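PDB 7BUG: terminal oxygenase component of carbazole from Janthinobacterium sp., which catalyses, as the oxygenase of carbazole 1,9a-dioxygenase, the angular dioxygenation of carbazole at C-9a and C-1, the step that leads to 2-aminobiphenyl-2,3-diol. Local coordinates for residues Leu23-His28 and Ser169-Ala174; Val55-Gly60 and Val126-Gly131; Ala94-Trp99 and Val103-Leu108. All blocks are in the same frame, centred on the assembly; numbering follows the deposited sequence. Where two conformers were deposited one is given.

How the interactions relate
From the N terminus, the chain first passes through 23-28, the loop between helix 16-20 and strand 28-32, and is met there much later by helix 171-179, closing interaction 1. Segment 55-60 follows and is met, across strand 61-66, by 126-131 in interaction 2. Between these lies the hairpin of interaction 3, where 94-99 turns straight back as 103-108. The three loops therefore sit one within the next, 3 inside 2 inside 1, and none cross. Interaction 3 pairs two strands beside the cluster, interaction 2 links two strands of the six-stranded Rieske-domain sheet, and 1 ties the entry loop to the catalytic domain. Trp99 joins 3 to 2, its CD1 lying 3.5 Å from Ile58 CD1.

Interaction 1 of 3, residues Leu23-His28 and Ser169-Ala174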
loop_
_atom_site.group_PDB
_atom_site.type_symbol
_atom_site.label_atom_id
_atom_site.label_comp_id
_atom_site.label_asym_id
_atom_site.label_seq_id
_atom_site.Cartn_x
_atom_site.Cartn_y
_atom_site.Cartn_z
ATOM N N LEU A 23 -9.982 3.946 -16.757
ATOM C CA LEU A 23 -8.761 4.614 -17.280
ATOM C C LEU A 23 -9.073 5.675 -18.332
ATOM O O LEU A 23 -8.104 6.242 -18.894
ATOM C CB LEU A 23 -7.835 3.554 -17.893
ATOM C CG LEU A 23 -7.029 2.737 -16.913
ATOM C CD1 LEU A 23 -6.381 1.562 -17.638
ATOM C CD2 LEU A 23 -5.970 3.598 -16.208
ATOM N N GLY A 24 -10.334 5.986 -18.599
ATOM C CA GLY A 24 -10.729 6.938 -19.632
ATOM C C GLY A 24 -10.947 6.290 -20.985
ATOM O O GLY A 24 -10.810 5.064 -21.147
ATOM N N PHE A 25 -11.188 7.129 -21.957
ATOM C CA PHE A 25 -11.532 6.728 -23.339
ATOM C C PHE A 25 -10.314 6.917 -24.218
ATOM O O PHE A 25 -9.787 8.043 -24.375
ATOM C CB PHE A 25 -12.733 7.532 -23.828
ATOM C CG PHE A 25 -13.964 7.270 -23.003
ATOM C CD1 PHE A 25 -14.475 5.981 -22.839
ATOM C CD2 PHE A 25 -14.669 8.342 -22.480
ATOM C CE1 PHE A 25 -15.671 5.785 -22.150
ATOM C CE2 PHE A 25 -15.871 8.125 -21.815
ATOM C CZ PHE A 25 -16.343 6.845 -21.604
ATOM N N ARG A 26 -9.920 5.841 -24.885
ATOM C CA ARG A 26 -8.863 5.861 -25.891
ATOM C C ARG A 26 -9.403 6.515 -27.171
ATOM O O ARG A 26 -10.618 6.564 -27.341
ATOM C CB ARG A 26 -8.300 4.459 -26.109
ATOM C CG ARG A 26 -7.010 4.417 -26.914
ATOM C CD ARG A 26 -6.510 2.976 -27.005
ATOM N NE ARG A 26 -5.237 2.976 -27.678
ATOM C CZ ARG A 26 -4.086 3.326 -27.092
ATOM N NH1 ARG A 26 -4.020 3.480 -25.771
ATOM N NH2 ARG A 26 -2.985 3.360 -27.820
ATOM N N ASN A 27 -8.504 7.004 -28.015
ATOM C CA ASN A 27 -8.809 7.572 -29.344
ATOM C C ASN A 27 -9.528 8.918 -29.199
ATOM O O ASN A 27 -10.416 9.234 -29.999
ATOM C CB ASN A 27 -9.576 6.531 -30.176
ATOM C CG ASN A 27 -8.795 5.250 -30.292
ATOM O OD1 ASN A 27 -7.634 5.293 -30.676
ATOM N ND2 ASN A 27 -9.366 4.111 -29.928
ATOM N N HIS A 28 -9.119 9.757 -28.224
ATOM C CA HIS A 28 -9.508 11.164 -28.118
ATOM C C HIS A 28 -8.262 12.001 -27.825
ATOM O O HIS A 28 -7.258 11.459 -27.366
ATOM C CB HIS A 28 -10.552 11.412 -27.015
ATOM C CG HIS A 28 -11.861 10.731 -27.178
ATOM N ND1 HIS A 28 -12.939 11.377 -27.706
ATOM C CD2 HIS A 28 -12.259 9.488 -26.871
ATOM C CE1 HIS A 28 -13.956 10.501 -27.716
ATOM N NE2 HIS A 28 -13.593 9.356 -27.197
ATOM N N SER A 169 -8.477 11.936 -7.591
ATOM C CA SER A 169 -9.746 11.215 -7.735
ATOM C C SER A 169 -9.773 10.672 -9.148
ATOM O O SER A 169 -9.090 11.212 -10.057
ATOM C CB SER A 169 -10.965 12.021 -7.476
ATOM O OG SER A 169 -11.372 12.779 -8.625
ATOM N N ASN A 170 -10.547 9.629 -9.333
ATOM C CA ASN A 170 -10.831 9.168 -10.708
ATOM C C ASN A 170 -11.441 10.328 -11.494
ATOM O O ASN A 170 -12.247 11.112 -10.964
ATOM C CB ASN A 170 -11.754 7.950 -10.666
ATOM C CG ASN A 170 -12.068 7.376 -12.017
ATOM O OD1 ASN A 170 -13.055 7.759 -12.646
ATOM N ND2 ASN A 170 -11.161 6.547 -12.476
ATOM N N TRP A 171 -11.162 10.375 -12.791
ATOM C CA TRP A 171 -11.631 11.429 -13.693
ATOM C C TRP A 171 -13.155 11.521 -13.698
ATOM O O TRP A 171 -13.653 12.621 -13.905
ATOM C CB TRP A 171 -11.075 11.212 -15.135
ATOM C CG TRP A 171 -11.675 10.032 -15.844
ATOM C CD1 TRP A 171 -11.417 8.710 -15.675
ATOM C CD2 TRP A 171 -12.694 10.101 -16.856
ATOM N NE1 TRP A 171 -12.212 7.949 -16.520
ATOM C CE2 TRP A 171 -12.995 8.787 -17.254
ATOM C CE3 TRP A 171 -13.343 11.177 -17.450
ATOM C CZ2 TRP A 171 -13.936 8.517 -18.266
ATOM C CZ3 TRP A 171 -14.301 10.922 -18.408
ATOM C CH2 TRP A 171 -14.580 9.607 -18.800
ATOM N N ARG A 172 -13.880 10.417 -13.618
ATOM C CA ARG A 172 -15.357 10.479 -13.739
ATOM C C ARG A 172 -15.984 11.183 -12.537
ATOM O O ARG A 172 -17.022 11.855 -12.691
ATOM C CB ARG A 172 -15.886 9.062 -13.860
ATOM C CG ARG A 172 -15.424 8.441 -15.177
ATOM C CD ARG A 172 -15.681 6.942 -15.192
ATOM N NE ARG A 172 -14.970 6.248 -14.123
ATOM C CZ ARG A 172 -15.062 4.981 -13.832
ATOM N NH1 ARG A 172 -15.866 4.191 -14.540
ATOM N NH2 ARG A 172 -14.397 4.495 -12.811
ATOM N N LEU A 173 -15.371 11.031 -11.378
ATOM C CA LEU A 173 -15.916 11.743 -10.182
ATOM C C LEU A 173 -15.768 13.254 -10.401
ATOM O O LEU A 173 -16.660 14.004 -10.059
ATOM C CB LEU A 173 -15.141 11.246 -8.957
ATOM C CG LEU A 173 -15.266 9.752 -8.668
ATOM C CD1 LEU A 173 -14.485 9.393 -7.399
ATOM C CD2 LEU A 173 -16.724 9.334 -8.589
ATOM N N ALA A 174 -14.706 13.685 -11.090
ATOM C CA ALA A 174 -14.454 15.088 -11.436
ATOM C C ALA A 174 -15.477 15.583 -12.475
ATOM O O ALA A 174 -16.087 16.646 -12.319
ATOM C CB ALA A 174 -13.034 15.221 -11.970
#
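The indole of Trp171, the first residue of helix 171-179, buries far more surface here than any other residue and packs against Gly24 and Phe25. The contact joins a helix N terminus of the catalytic domain, which belongs to the Bet v 1-like superfamily, to the loop that leads into strand 28-32. Trp171 and Phe25 form an offset edge-to-face pair: the six-membered edge of the indole is turned to the phenyl face, centroids 5.5 Å apart and planes at 76°. The two rings come closest at Trp171 CH2 and Phe25 CE2, 3.6 Å apart. Trp171 CG stands between backbone N and carbonyl carbon (chi1 70°), the crowded position, which swings the ring across to the loop. Its pyrrole side then lies along the Gly24 backbone, with Trp171 NE1 3.6 Å from Gly24 CA. The indole N-H is not spent on the glycine, whose nearby N is also a donor; it is bonded to Ala21. Gly24 adopts backbone angles at which a side chain would jam against the carbonyl O of Leu23. Behind the ring, Arg172 CG lies over one indole face toward its rim. The helix end is fixed by Asn170, the N-cap, whose ND2 also reaches Lys22 O in the same loop and Glu291 O. Arg172 NH1 extends the link to Tyr18 O and Val19 O at helix 16-20. Asn170 OD1 takes two N-H groups from opposite faces of its amide: Arg172 N at 2.9 Å, the capping bond, and Arg172 NE, also at 2.9 Å and nearly straight at 173°.

Interaction 2 of 3, residues Val55-Gly60 and Val126-Gly131; sequences VNRIDG and VQEAKG. With MXE (2-methoxyethanol), chain N; CO3 (carbonate ion), chain M.
Arg57 sets the end of its guanidinium against the carboxylate of Glu128 in a two-pronged salt bridge. Its NH1 meets Glu128 OE1 at 2.7 Å and its NH2 meets Glu128 OE2 at 2.9 Å, both nearly straight. The oxygens lie in the guanidinium plane, but the two flat groups are turned 45° apart, leaving each nitrogen above the carboxylate plane. The arginine chain is extended through chi2 and then bends at chi3 (-62°), bringing its end to the glutamate. The two residues belong to the antiparallel Rieske-domain sheet, on strands 51-58 and 123-129, and the bridge spans the intervening strand 61-66, whose Leu62 touches both side chains. Arg57 NH1 also holds Gly60 O at 2.9 Å, fastening the turn after its own strand. Ser35 O takes NH2 and Ile38 O takes NE, while Ser35 OG is hydrogen-bonded to Glu128 OE2. With an alanine here, Glu128 would probably lose its countercharge and the carbonyls of Gly60, Ser35 and Ile38 the N-H groups that now meet them. At the start of 126-131, Val126 N reaches a carbonate oxygen, O1, at 3.1 Å; Lys61 NZ binds the same ion.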
loop_
_atom_site.group_PDB
_atom_site.type_symbol
_atom_site.label_atom_id
_atom_site.label_comp_id
_atom_site.label_asym_id
_atom_site.label_seq_id
_atom_site.Cartn_x
_atom_site.Cartn_y
_atom_site.Cartn_z
ATOM N N VAL A 55 7.223 14.158 -23.994
ATOM C CA VAL A 55 6.926 15.232 -24.982
ATOM C C VAL A 55 8.185 16.068 -25.120
ATOM O O VAL A 55 8.789 16.449 -24.126
ATOM C CB VAL A 55 5.713 16.073 -24.592
ATOM C CG1 VAL A 55 5.453 17.131 -25.629
ATOM C CG2 VAL A 55 4.484 15.214 -24.380
ATOM N N ASN A 56 8.523 16.402 -26.363
ATOM C CA ASN A 56 9.676 17.280 -26.642
ATOM C C ASN A 56 9.276 18.355 -27.653
ATOM O O ASN A 56 8.336 18.128 -28.407
ATOM C CB ASN A 56 10.861 16.502 -27.197
ATOM C CG ASN A 56 12.197 17.223 -27.034
ATOM O OD1 ASN A 56 12.274 18.254 -26.367
ATOM N ND2 ASN A 56 13.274 16.656 -27.592
ATOM N N ARG A 57 9.939 19.494 -27.583
ATOM C CA ARG A 57 9.763 20.569 -28.586
ATOM C C ARG A 57 11.050 20.625 -29.392
ATOM O O ARG A 57 12.124 20.846 -28.776
ATOM C CB ARG A 57 9.395 21.899 -27.915
ATOM C CG ARG A 57 9.126 22.978 -28.961
ATOM C CD ARG A 57 8.860 24.268 -28.242
ATOM N NE ARG A 57 7.705 24.317 -27.354
ATOM C CZ ARG A 57 6.436 24.447 -27.735
ATOM N NH1 ARG A 57 6.117 24.388 -29.012
ATOM N NH2 ARG A 57 5.468 24.536 -26.841
ATOM N N ILE A 58 10.948 20.468 -30.702
ATOM C CA ILE A 58 12.155 20.380 -31.582
ATOM C C ILE A 58 11.842 21.333 -32.741
ATOM O O ILE A 58 10.906 21.047 -33.505
ATOM C CB ILE A 58 12.436 18.970 -32.055
ATOM C CG1 ILE A 58 12.614 18.000 -30.874
ATOM C CG2 ILE A 58 13.673 18.952 -32.924
ATOM C CD1 ILE A 58 12.513 16.572 -31.284
ATOM N N ASP A 59 12.669 22.358 -32.857
ATOM C CA ASP A 59 12.456 23.443 -33.855
ATOM C C ASP A 59 11.021 23.961 -33.745
ATOM O O ASP A 59 10.408 24.186 -34.800
ATOM C CB ASP A 59 12.784 22.956 -35.249
ATOM C CG ASP A 59 14.277 22.806 -35.534
ATOM O OD1 ASP A 59 15.087 23.513 -34.896
ATOM O OD2 ASP A 59 14.579 21.939 -36.349
ATOM N N GLY A 60 10.510 24.060 -32.513
ATOM C CA GLY A 60 9.205 24.654 -32.197
ATOM C C GLY A 60 8.060 23.647 -32.282
ATOM O O GLY A 60 6.995 23.973 -31.760
ATOM N N VAL A 126 0.516 15.070 -31.422
ATOM C CA VAL A 126 0.513 16.222 -30.480
ATOM C C VAL A 126 0.233 17.480 -31.252
ATOM O O VAL A 126 0.860 17.660 -32.312
ATOM C CB VAL A 126 1.842 16.521 -29.786
ATOM C CG1 VAL A 126 1.603 17.183 -28.450
ATOM C CG2 VAL A 126 2.805 15.374 -29.743
ATOM N N GLN A 127 -0.637 18.330 -30.712
ATOM C CA GLN A 127 -1.034 19.608 -31.365
ATOM C C GLN A 127 -1.023 20.657 -30.257
ATOM O O GLN A 127 -1.474 20.336 -29.130
ATOM C CB GLN A 127 -2.438 19.442 -31.958
ATOM C CG GLN A 127 -2.946 20.592 -32.807
ATOM C CD GLN A 127 -4.248 20.201 -33.435
ATOM O OE1 GLN A 127 -4.648 19.024 -33.407
ATOM N NE2 GLN A 127 -4.907 21.188 -34.010
ATOM N N GLU A 128 -0.636 21.883 -30.567
ATOM C CA GLU A 128 -0.843 23.016 -29.641
ATOM C C GLU A 128 -1.953 23.885 -30.194
ATOM O O GLU A 128 -1.956 24.119 -31.402
ATOM C CB GLU A 128 0.419 23.869 -29.584
ATOM C CG GLU A 128 1.621 23.087 -29.249
ATOM C CD GLU A 128 2.746 24.036 -28.994
ATOM O OE1 GLU A 128 3.554 24.245 -29.924
ATOM O OE2 GLU A 128 2.773 24.558 -27.900
ATOM N N ALA A 129 -2.903 24.282 -29.369
ATOM C CA ALA A 129 -3.968 25.208 -29.748
ATOM C C ALA A 129 -4.292 26.057 -28.534
ATOM O O ALA A 129 -4.406 25.498 -27.441
ATOM C CB ALA A 129 -5.161 24.458 -30.200
ATOM N N LYS A 130 -4.361 27.356 -28.706
ATOM C CA LYS A 130 -4.734 28.300 -27.614
ATOM C C LYS A 130 -3.760 28.196 -26.428
ATOM O O LYS A 130 -4.208 28.332 -25.291
ATOM C CB LYS A 130 -6.188 28.054 -27.200
ATOM C CG LYS A 130 -7.201 28.224 -28.316
ATOM C CD LYS A 130 -7.030 29.570 -29.003
ATOM C CE LYS A 130 -8.294 30.115 -29.615
ATOM N NZ LYS A 130 -8.040 31.408 -30.295
ATOM N N GLY A 131 -2.481 27.943 -26.698
ATOM C CA GLY A 131 -1.445 27.809 -25.672
ATOM C C GLY A 131 -1.625 26.568 -24.824
ATOM O O GLY A 131 -0.972 26.492 -23.799
HETATM O O1 MXE N . -9.959 21.216 -35.313
HETATM C C1 MXE N . -8.850 21.554 -36.126
HETATM C C2 MXE N . -8.144 20.356 -36.737
HETATM O O2 MXE N . -6.972 20.107 -35.965
HETATM C C3 MXE N . -6.587 18.860 -35.511
HETATM C C CO3 M . 1.717 14.866 -35.510
HETATM O O1 CO3 M . 1.769 15.130 -34.256
HETATM O O2 CO3 M . 1.286 13.671 -35.946
HETATM O O3 CO3 M . 2.248 15.727 -36.363
#

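Interaction 3 of 3, residues Ala94-Trp99 and Val103-Leu108; sequences AWTYRW and VLCDIL. With FES (Fe2/s2 (inorganic) cluster), chain D.
Trp95, Leu104, Ile107 and Tyr97 gather on one face of the antiparallel beta hairpin 95-98/104-107, beside the Rieske [2Fe-2S] cluster. Trp95 and Ile107, a non-hydrogen-bonded pair, run side by side: Ile107 CD1 sits over the five-membered ring, 3.9 Å from its centroid and 9° off the normal, a CH-pi contact. Ile107 CG2 comes 3.5 Å from Trp95 CD1. With CG anti to the backbone N (chi1 -178°), Leu104 carries both methyls toward the Trp95 and Tyr97 rings: CD2 lies 3.6 Å from Trp95 CE3, while CD1 touches Trp95 CB and sits over one face of the Tyr97 ring, 3.9 Å from its CE1. The cluster's S1 approaches Trp95 CD1 to 3.3 Å. The indole also stacks on His71, which binds the cluster, and meets Phe356 of the second subunit edge-to-face; Ile107 packs on that same Phe356, so the Trp95-Ile107 end of this face lies at the subunit interface.

The register slips after Thr96, where Cys105 and Asp106 together face one residue, a classic beta bulge. Thr96 N donates to Asp106 O, and Thr96 O accepts from Cys105 N at 2.9 Å. At the cluster end Leu108 N bonds to Ala94 O. Ala94 CB and Leu108 CB are tight at 3.4 Å. Asp106 OD2 accepts from Gly244 N of the second subunit, and Tyr97 OH bonds to Leu70 N, between the cluster-binding Cys69 and His71. At the turn end Arg98 is salt-bridged to Asp101, and its guanidinium lies with one face on Val103, NH2 being 3.4 Å from Val103 CB.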
loop_
_atom_site.group_PDB
_atom_site.type_symbol
_atom_site.label_atom_id
_atom_site.label_comp_id
_atom_site.label_asym_id
_atom_site.label_seq_id
_atom_site.Cartn_x
_atom_site.Cartn_y
_atom_site.Cartn_z
ATOM N N ALA A 94 21.536 2.381 -24.968
ATOM C CA ALA A 94 21.678 3.354 -26.075
ATOM C C ALA A 94 20.889 2.966 -27.326
ATOM O O ALA A 94 21.244 3.465 -28.445
ATOM C CB ALA A 94 23.133 3.592 -26.415
ATOM N N TRP A 95 19.775 2.251 -27.190
ATOM C CA TRP A 95 18.785 2.199 -28.284
ATOM C C TRP A 95 18.309 3.614 -28.564
ATOM O O TRP A 95 17.903 4.368 -27.680
ATOM C CB TRP A 95 17.610 1.275 -27.977
ATOM C CG TRP A 95 17.948 -0.168 -27.908
ATOM C CD1 TRP A 95 19.100 -0.767 -27.489
ATOM C CD2 TRP A 95 17.040 -1.218 -28.245
ATOM N NE1 TRP A 95 18.979 -2.131 -27.574
ATOM C CE2 TRP A 95 17.721 -2.429 -28.011
ATOM C CE3 TRP A 95 15.709 -1.234 -28.669
ATOM C CZ2 TRP A 95 17.092 -3.662 -28.197
ATOM C CZ3 TRP A 95 15.113 -2.466 -28.898
ATOM C CH2 TRP A 95 15.810 -3.649 -28.663
ATOM N N THR A 96 18.381 4.045 -29.828
ATOM C CA THR A 96 18.125 5.428 -30.234
ATOM C C THR A 96 16.911 5.487 -31.162
ATOM O O THR A 96 16.874 4.751 -32.186
ATOM C CB THR A 96 19.374 5.979 -30.920
ATOM O OG1 THR A 96 20.423 5.946 -29.944
ATOM C CG2 THR A 96 19.165 7.395 -31.412
ATOM N N TYR A 97 15.981 6.380 -30.835
ATOM C CA TYR A 97 14.673 6.500 -31.505
ATOM C C TYR A 97 14.521 7.886 -32.127
ATOM O O TYR A 97 14.923 8.894 -31.562
ATOM C CB TYR A 97 13.557 6.256 -30.503
ATOM C CG TYR A 97 13.696 4.953 -29.749
ATOM C CD1 TYR A 97 13.132 3.792 -30.254
ATOM C CD2 TYR A 97 14.265 4.913 -28.489
ATOM C CE1 TYR A 97 13.175 2.607 -29.554
ATOM C CE2 TYR A 97 14.340 3.728 -27.781
ATOM C CZ TYR A 97 13.781 2.573 -28.310
ATOM O OH TYR A 97 13.804 1.446 -27.521
ATOM N N ARG A 98 13.916 7.919 -33.304
ATOM C CA ARG A 98 13.491 9.205 -33.901
ATOM C C ARG A 98 12.226 9.707 -33.220
ATOM O O ARG A 98 11.263 8.959 -33.150
ATOM C CB ARG A 98 13.287 9.025 -35.400
ATOM C CG ARG A 98 14.568 8.629 -36.117
ATOM C CD ARG A 98 14.374 8.952 -37.590
ATOM N NE ARG A 98 13.457 8.034 -38.186
ATOM C CZ ARG A 98 13.766 7.093 -39.082
ATOM N NH1 ARG A 98 15.023 6.909 -39.473
ATOM N NH2 ARG A 98 12.808 6.337 -39.593
ATOM N N TRP A 99 12.190 10.967 -32.808
ATOM C CA TRP A 99 10.958 11.587 -32.299
ATOM C C TRP A 99 9.871 11.528 -33.367
ATOM O O TRP A 99 8.705 11.425 -33.009
ATOM C CB TRP A 99 11.235 13.015 -31.853
ATOM C CG TRP A 99 12.051 13.124 -30.612
ATOM C CD1 TRP A 99 13.400 13.335 -30.483
ATOM C CD2 TRP A 99 11.523 13.020 -29.265
ATOM N NE1 TRP A 99 13.740 13.385 -29.161
ATOM C CE2 TRP A 99 12.604 13.228 -28.394
ATOM C CE3 TRP A 99 10.250 12.838 -28.724
ATOM C CZ2 TRP A 99 12.478 13.157 -27.003
ATOM C CZ3 TRP A 99 10.116 12.817 -27.343
ATOM C CH2 TRP A 99 11.197 13.053 -26.500
ATOM N N VAL A 103 10.978 5.315 -34.879
ATOM C CA VAL A 103 11.784 4.206 -35.429
ATOM C C VAL A 103 13.099 4.111 -34.681
ATOM O O VAL A 103 13.745 5.169 -34.341
ATOM C CB VAL A 103 12.004 4.401 -36.944
ATOM C CG1 VAL A 103 13.049 3.436 -37.480
ATOM C CG2 VAL A 103 10.684 4.269 -37.694
ATOM N N LEU A 104 13.423 2.883 -34.348
ATOM C CA LEU A 104 14.744 2.527 -33.793
ATOM C C LEU A 104 15.767 2.714 -34.914
ATOM O O LEU A 104 15.870 1.811 -35.772
ATOM C CB LEU A 104 14.710 1.097 -33.286
ATOM C CG LEU A 104 15.977 0.585 -32.637
ATOM C CD1 LEU A 104 16.428 1.387 -31.421
ATOM C CD2 LEU A 104 15.822 -0.882 -32.295
ATOM N N CYS A 105 16.520 3.802 -34.869
ATOM C CA CYS A 105 17.371 4.186 -36.027
ATOM C C CYS A 105 18.833 3.832 -35.786
ATOM O O CYS A 105 19.598 3.795 -36.778
ATOM C CB CYS A 105 17.175 5.650 -36.366
ATOM S SG CYS A 105 17.776 6.803 -35.115
ATOM N N ASP A 106 19.247 3.597 -34.546
ATOM C CA ASP A 106 20.671 3.383 -34.194
ATOM C C ASP A 106 20.670 2.670 -32.838
ATOM O O ASP A 106 19.734 2.859 -32.052
ATOM C CB ASP A 106 21.459 4.686 -34.142
ATOM C CG ASP A 106 21.860 5.212 -35.509
ATOM O OD1 ASP A 106 22.747 4.563 -36.140
ATOM O OD2 ASP A 106 21.293 6.279 -35.934
ATOM N N ILE A 107 21.717 1.916 -32.583
ATOM C CA ILE A 107 21.993 1.431 -31.201
ATOM C C ILE A 107 23.469 1.640 -30.898
ATOM O O ILE A 107 24.304 0.963 -31.545
ATOM C CB ILE A 107 21.597 -0.037 -30.987
ATOM C CG1 ILE A 107 20.141 -0.321 -31.345
ATOM C CG2 ILE A 107 21.914 -0.449 -29.534
ATOM C CD1 ILE A 107 19.761 -1.761 -31.319
ATOM N N LEU A 108 23.817 2.553 -29.999
ATOM C CA LEU A 108 25.241 2.937 -29.838
ATOM C C LEU A 108 26.073 1.754 -29.365
ATOM O O LEU A 108 27.243 1.655 -29.746
ATOM C CB LEU A 108 25.438 4.145 -28.921
ATOM C CG LEU A 108 24.639 5.409 -29.256
ATOM C CD1 LEU A 108 25.151 6.583 -28.443
ATOM C CD2 LEU A 108 24.609 5.751 -30.722
HETATM FE FE1 FES D . 16.732 1.026 -23.250
HETATM FE FE2 FES D . 18.223 -1.224 -23.063
HETATM S S1 FES D . 18.466 0.470 -24.508
HETATM S S2 FES D . 16.497 -0.635 -21.757
#